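Local coordinates for DUF6833 domain-containing protein (Pseudomonas phage LUZ7, PDB 3PF6) that is of unknown function but forms a largely helical homodimer and carries a DUF6833 domain, at residues T37-D40 and F41-L45; A44-G47 and Y48-T51. One frame throughout, in Å; residues are numbered along the deposited sequence.

Contact 1: T37-D40 and F41-L45; sequences THHD and FMRAL
Phe-41, Met-42, Arg-43 and Ala-44 donate their backbone N-H groups to the carbonyl oxygens of Thr-37, His-38, His-39 and Asp-40 in turn, so that 37-40 and 41-45 form the continuous first turns of helix 38-58. Thr-37 is the N-cap: its OG1 accepts from the backbone N of Asp-40 at 3.1 Å, a nearly straight bond with an N-H...O angle of 161°. One turn along, Met-42, a selenomethionine, runs beside His-38 and points the same way. The CG of Met-42 sits over one face of the imidazole, displaced toward the rim, 3.9 Å from the ring centroid of His-38, in a CH-pi contact; its SE approaches that ring more obliquely. With CG of His-38 anti to the backbone N (chi1 178°), the ring stands where this methylene can cover it. Phe-41 leaves the helix on another side and packs on Leu-26, Ala-29 and Arg-30 of helix 22-32, while Met-42 meets Tyr-16 of the second subunit. The threonine hydroxyl thus satisfies an N-H that has no preceding helical carbonyl to bind, and the weak, dispersive contact with Met-42 covers one face of His-38 without engaging the hydrogen-bonding capacity of its ring nitrogens.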
ATOM      1  N   THR A  37      -1.986   7.528  14.083  1.00 20.34           N
ATOM      2  CA  THR A  37      -1.389   8.780  13.723  1.00 18.21           C
ATOM      3  C   THR A  37      -1.135   8.893  12.238  1.00 17.01           C
ATOM      4  O   THR A  37      -1.005   7.896  11.532  1.00 15.93           O
ATOM      5  CB  THR A  37      -0.091   8.954  14.505  1.00 18.35           C
ATOM      6  OG1 THR A  37       0.847   7.948  14.095  1.00 16.57           O
ATOM      7  CG2 THR A  37      -0.358   8.836  16.045  1.00 20.36           C
ATOM      8  N   HIS A  38      -1.044  10.131  11.766  1.00 16.84           N
ATOM      9  CA  HIS A  38      -0.679  10.396  10.383  1.00 16.47           C
ATOM     10  C   HIS A  38       0.695   9.797  10.067  1.00 15.45           C
ATOM     11  O   HIS A  38       0.898   9.230   8.986  1.00 14.18           O
ATOM     12  CB  HIS A  38      -0.664  11.888  10.120  1.00 18.16           C
ATOM     13  CG  HIS A  38      -0.256  12.249   8.724  1.00 20.00           C
ATOM     14  ND1 HIS A  38      -1.130  12.220   7.655  1.00 22.96           N
ATOM     15  CD2 HIS A  38       0.941  12.625   8.222  1.00 19.99           C
ATOM     16  CE1 HIS A  38      -0.494  12.596   6.561  1.00 22.59           C
ATOM     17  NE2 HIS A  38       0.765  12.838   6.874  1.00 21.06           N
ATOM     18  N   HIS A  39       1.640   9.933  11.003  1.00 15.17           N
ATOM     19  CA  HIS A  39       2.961   9.354  10.828  1.00 14.88           C
ATOM     20  C   HIS A  39       2.906   7.840  10.573  1.00 13.25           C
ATOM     21  O   HIS A  39       3.548   7.317   9.608  1.00 13.22           O
ATOM     22  CB  HIS A  39       3.876   9.615  12.027  1.00 16.12           C
ATOM     23  CG  HIS A  39       5.267   9.121  11.811  1.00 18.02           C
ATOM     24  ND1 HIS A  39       5.702   7.883  12.226  1.00 21.09           N
ATOM     25  CD2 HIS A  39       6.306   9.690  11.163  1.00 21.27           C
ATOM     26  CE1 HIS A  39       6.956   7.716  11.848  1.00 20.05           C
ATOM     27  NE2 HIS A  39       7.350   8.805  11.212  1.00 23.23           N
ATOM     28  N   ASP A  40       2.205   7.127  11.450  1.00 13.46           N
ATOM     29  CA  ASP A  40       2.140   5.672  11.315  1.00 12.47           C
ATOM     30  C   ASP A  40       1.425   5.308  10.015  1.00 10.96           C
ATOM     31  O   ASP A  40       1.784   4.347   9.354  1.00 10.13           O
ATOM     32  CB  ASP A  40       1.430   5.009  12.509  1.00 13.37           C
ATOM     33  CG  ASP A  40       2.285   5.001  13.770  1.00 17.13           C
ATOM     34  OD1 ASP A  40       3.518   5.257  13.684  1.00 19.66           O
ATOM     35  OD2 ASP A  40       1.721   4.708  14.850  1.00 17.09           O
ATOM     36  N   PHE A  41       0.378   6.067   9.669  1.00 11.65           N
ATOM     37  CA  PHE A  41      -0.378   5.822   8.444  1.00 10.50           C
ATOM     38  C   PHE A  41       0.540   5.932   7.224  1.00 10.92           C
ATOM     39  O   PHE A  41       0.564   5.051   6.364  1.00 10.58           O
ATOM     40  CB  PHE A  41      -1.545   6.806   8.341  1.00 11.41           C
ATOM     41  CG  PHE A  41      -2.348   6.649   7.099  1.00 10.66           C
ATOM     42  CD1 PHE A  41      -3.312   5.656   7.012  1.00 12.51           C
ATOM     43  CD2 PHE A  41      -2.142   7.497   6.008  1.00 11.61           C
ATOM     44  CE1 PHE A  41      -4.058   5.499   5.852  1.00 12.86           C
ATOM     45  CE2 PHE A  41      -2.895   7.351   4.834  1.00 13.11           C
ATOM     46  CZ  PHE A  41      -3.839   6.342   4.759  1.00 12.59           C
HETATM   47  N   MSE A  42       1.304   7.030   7.146  1.00 10.31           N
HETATM   48  CA  MSE A  42       2.181   7.175   5.993  1.00 10.71           C
HETATM   49  C   MSE A  42       3.295   6.149   6.002  1.00 10.35           C
HETATM   50  O   MSE A  42       3.723   5.696   4.940  1.00 10.24           O
HETATM   51  CB  MSE A  42       2.756   8.602   5.904  1.00 12.46           C
HETATM   52  CG  MSE A  42       1.706   9.640   5.613  1.00 15.10           C
HETATM   53 SE   MSE A  42       0.805   9.378   3.890  0.90 15.56          SE
HETATM   54  CE  MSE A  42       2.165  10.133   2.723  1.00 17.23           C
ATOM     55  N   ARG A  43       3.779   5.773   7.184  1.00  9.55           N
ATOM     56  CA  ARG A  43       4.835   4.771   7.240  1.00  9.54           C
ATOM     57  C   ARG A  43       4.333   3.448   6.645  1.00  8.83           C
ATOM     58  O   ARG A  43       5.046   2.798   5.875  1.00  9.07           O
ATOM     59  CB  ARG A  43       5.362   4.577   8.657  1.00  9.89           C
ATOM     60  CG  ARG A  43       6.568   3.667   8.761  1.00 11.66           C
ATOM     61  CD  ARG A  43       7.163   3.690  10.145  1.00 14.14           C
ATOM     62  NE  ARG A  43       8.429   2.948  10.222  1.00 16.64           N
ATOM     63  CZ  ARG A  43       9.595   3.411   9.762  1.00 17.82           C
ATOM     64  NH1 ARG A  43       9.680   4.609   9.205  1.00 19.06           N
ATOM     65  NH2 ARG A  43      10.675   2.665   9.870  1.00 22.79           N
ATOM     66  N   ALA A  44       3.088   3.102   6.978  1.00  8.91           N
ATOM     67  CA  ALA A  44       2.467   1.865   6.504  1.00  8.07           C
ATOM     68  C   ALA A  44       2.223   1.934   4.997  1.00  8.94           C
ATOM     69  O   ALA A  44       2.634   1.049   4.229  1.00  8.64           O
ATOM     70  CB  ALA A  44       1.161   1.600   7.258  1.00  8.77           C
ATOM     71  N   LEU A  45       1.574   2.999   4.567  1.00  8.89           N
ATOM     72  CA  LEU A  45       1.216   3.123   3.151  1.00  8.72           C
ATOM     73  C   LEU A  45       2.401   3.407   2.230  1.00  8.83           C
ATOM     74  O   LEU A  45       2.513   2.803   1.163  1.00  8.44           O
ATOM     75  CB  LEU A  45       0.089   4.157   2.952  1.00  9.83           C
ATOM     76  CG  LEU A  45      -1.354   3.678   3.083  1.00  9.25           C
ATOM     77  CD1 LEU A  45      -1.760   2.793   1.927  1.00 10.85           C
ATOM     78  CD2 LEU A  45      -1.553   2.916   4.446  1.00  9.80           C
TER

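Contact 2: A44-G47 and Y48-T51; sequences ALMG and YHNT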
ATOM      1  N   ALA A  44       3.088   3.102   6.978  1.00  8.91           N
ATOM      2  CA  ALA A  44       2.467   1.865   6.504  1.00  8.07           C
ATOM      3  C   ALA A  44       2.223   1.934   4.997  1.00  8.94           C
ATOM      4  O   ALA A  44       2.634   1.049   4.229  1.00  8.64           O
ATOM      5  CB  ALA A  44       1.161   1.600   7.258  1.00  8.77           C
ATOM      6  N   LEU A  45       1.574   2.999   4.567  1.00  8.89           N
ATOM      7  CA  LEU A  45       1.216   3.123   3.151  1.00  8.72           C
ATOM      8  C   LEU A  45       2.401   3.407   2.230  1.00  8.83           C
ATOM      9  O   LEU A  45       2.513   2.803   1.163  1.00  8.44           O
ATOM     10  CB  LEU A  45       0.089   4.157   2.952  1.00  9.83           C
ATOM     11  CG  LEU A  45      -1.354   3.678   3.083  1.00  9.25           C
ATOM     12  CD1 LEU A  45      -1.760   2.793   1.927  1.00 10.85           C
ATOM     13  CD2 LEU A  45      -1.553   2.916   4.446  1.00  9.80           C
HETATM   14  N   MSE A  46       3.296   4.306   2.650  1.00  8.21           N
HETATM   15  CA  MSE A  46       4.480   4.601   1.827  1.00  8.18           C
HETATM   16  C   MSE A  46       5.516   3.495   1.853  1.00  8.30           C
HETATM   17  O   MSE A  46       6.243   3.309   0.875  1.00  9.27           O
HETATM   18  CB  MSE A  46       5.103   5.951   2.205  1.00  9.80           C
HETATM   19  CG  MSE A  46       4.201   7.105   1.976  1.00 10.33           C
HETATM   20 SE   MSE A  46       3.924   7.474   0.098  0.88 12.37          SE
HETATM   21  CE  MSE A  46       2.234   6.746  -0.009  1.00 13.06           C
ATOM     22  N   GLY A  47       5.593   2.745   2.952  1.00  8.13           N
ATOM     23  CA  GLY A  47       6.385   1.554   2.962  1.00  9.03           C
ATOM     24  C   GLY A  47       5.892   0.581   1.887  1.00  8.24           C
ATOM     25  O   GLY A  47       6.695  -0.035   1.186  1.00  9.03           O
ATOM     26  N   TYR A  48       4.575   0.473   1.729  1.00  7.70           N
ATOM     27  CA  TYR A  48       4.015  -0.395   0.690  1.00  7.14           C
ATOM     28  C   TYR A  48       4.339   0.188  -0.692  1.00  6.53           C
ATOM     29  O   TYR A  48       4.812  -0.526  -1.574  1.00  6.65           O
ATOM     30  CB  TYR A  48       2.504  -0.623   0.858  1.00  7.28           C
ATOM     31  CG  TYR A  48       2.054  -1.755  -0.020  1.00  7.39           C
ATOM     32  CD1 TYR A  48       2.155  -3.079   0.412  1.00  8.33           C
ATOM     33  CD2 TYR A  48       1.661  -1.531  -1.342  1.00  6.92           C
ATOM     34  CE1 TYR A  48       1.818  -4.130  -0.424  1.00  7.70           C
ATOM     35  CE2 TYR A  48       1.317  -2.583  -2.192  1.00  7.62           C
ATOM     36  CZ  TYR A  48       1.406  -3.884  -1.725  1.00  8.23           C
ATOM     37  OH  TYR A  48       1.096  -4.941  -2.546  1.00  9.19           O
ATOM     38  N   HIS A  49       4.104   1.474  -0.865  1.00  6.76           N
ATOM     39  CA  HIS A  49       4.441   2.177  -2.107  1.00  7.26           C
ATOM     40  C   HIS A  49       5.865   1.888  -2.555  1.00  7.36           C
ATOM     41  O   HIS A  49       6.117   1.461  -3.691  1.00  8.12           O
ATOM     42  CB  HIS A  49       4.261   3.692  -1.910  1.00  7.92           C
ATOM     43  CG  HIS A  49       4.671   4.510  -3.090  1.00  7.71           C
ATOM     44  ND1 HIS A  49       3.765   5.002  -3.999  1.00  9.50           N
ATOM     45  CD2 HIS A  49       5.892   4.909  -3.507  1.00  9.19           C
ATOM     46  CE1 HIS A  49       4.421   5.648  -4.950  1.00  9.67           C
ATOM     47  NE2 HIS A  49       5.719   5.626  -4.665  1.00  9.84           N
ATOM     48  N   ASN A  50       6.821   2.189  -1.675  1.00  6.70           N
ATOM     49  CA  ASN A  50       8.219   2.017  -1.994  1.00  7.14           C
ATOM     50  C   ASN A  50       8.528   0.575  -2.395  1.00  7.59           C
ATOM     51  O   ASN A  50       9.314   0.339  -3.287  1.00  8.91           O
ATOM     52  CB  ASN A  50       9.108   2.478  -0.848  1.00  8.43           C
ATOM     53  CG  ASN A  50       9.270   3.971  -0.806  1.00 10.21           C
ATOM     54  OD1 ASN A  50       8.989   4.691  -1.792  1.00 10.35           O
ATOM     55  ND2 ASN A  50       9.803   4.454   0.306  1.00 10.34           N
ATOM     56  N   THR A  51       7.973  -0.371  -1.644  1.00  7.94           N
ATOM     57  CA  THR A  51       8.208  -1.789  -1.889  1.00  8.52           C
ATOM     58  C   THR A  51       7.690  -2.197  -3.265  1.00  8.77           C
ATOM     59  O   THR A  51       8.377  -2.877  -4.019  1.00  9.36           O
ATOM     60  CB  THR A  51       7.536  -2.601  -0.801  1.00  7.98           C
ATOM     61  OG1 THR A  51       8.131  -2.257   0.473  1.00  9.58           O
ATOM     62  CG2 THR A  51       7.728  -4.086  -1.070  1.00  9.61           C
TER
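Three successive i to i+4 bonds, from Tyr-48 N to Ala-44 O, His-49 N to Leu-45 O and Asn-50 N to Met-46 O, carry helix 38-58 without a break through 44-47 and 48-51. The first is the longest at 3.2 Å between Tyr-48 N and Ala-44 O; the third is nearly straight, with an N-H...O angle of 174°.

At the next step the carbonyl of Gly-47 takes two bonds from one residue. Thr-51 donates its backbone N at 3.1 Å to Gly-47 O and its hydroxyl OG1 at 2.7 Å to the same oxygen, and the two donors arrive from opposite faces of the carbonyl plane. A first torsion of -62° sets OG1 of Thr-51 anti to its own carbonyl carbon and turns it back along the helix. This return of a threonine hydroxyl to the carbonyl four residues earlier is a familiar feature of alpha-helices, and here it lies in a buried part of a helix that packs on Leu-26 of helix 22-32 through Leu-45 and Met-46, and on the second subunit.

Met-46, a selenomethionine, lies beside His-49 and points the same way; its CE comes within 4.1 Å of His-49 CB, and its SE stands obliquely 4.8 Å from the centroid of the His-49 ring. Both ring nitrogens of that histidine are engaged by the second subunit, ND1 by the hydroxyl of Tyr-48 of that subunit, a bond repeated the other way between Tyr-48 here and His-49 there, and NE2 by the carbonyl oxygen of its Val-11. Asn-50 OD1 and Thr-51 OG1 bond to the backbone N atoms of Gln-13 and His-19, respectively, both of the second subunit.

Overall arrangement
From the N terminus a long segment without helix or strand leads to helix 22-32, and a short connection then reaches Thr-37, where helix 38-58 starts. Contact 1 covers the start of that helix and contact 2 its middle, their centres about 9 Å apart; contact 2 begins where contact 1 ends, and they share Ala-44 and Leu-45. Each closes only local helical turns, so they follow in series, neither crossing nor enclosing the other. Leu-26 of helix 22-32 is met from both, joining the two helices of one chain. The N-terminal segment of the second subunit lies against both: contact 1 near the partly exposed helix start, contact 2 in a buried region where polar bonds join the subunits.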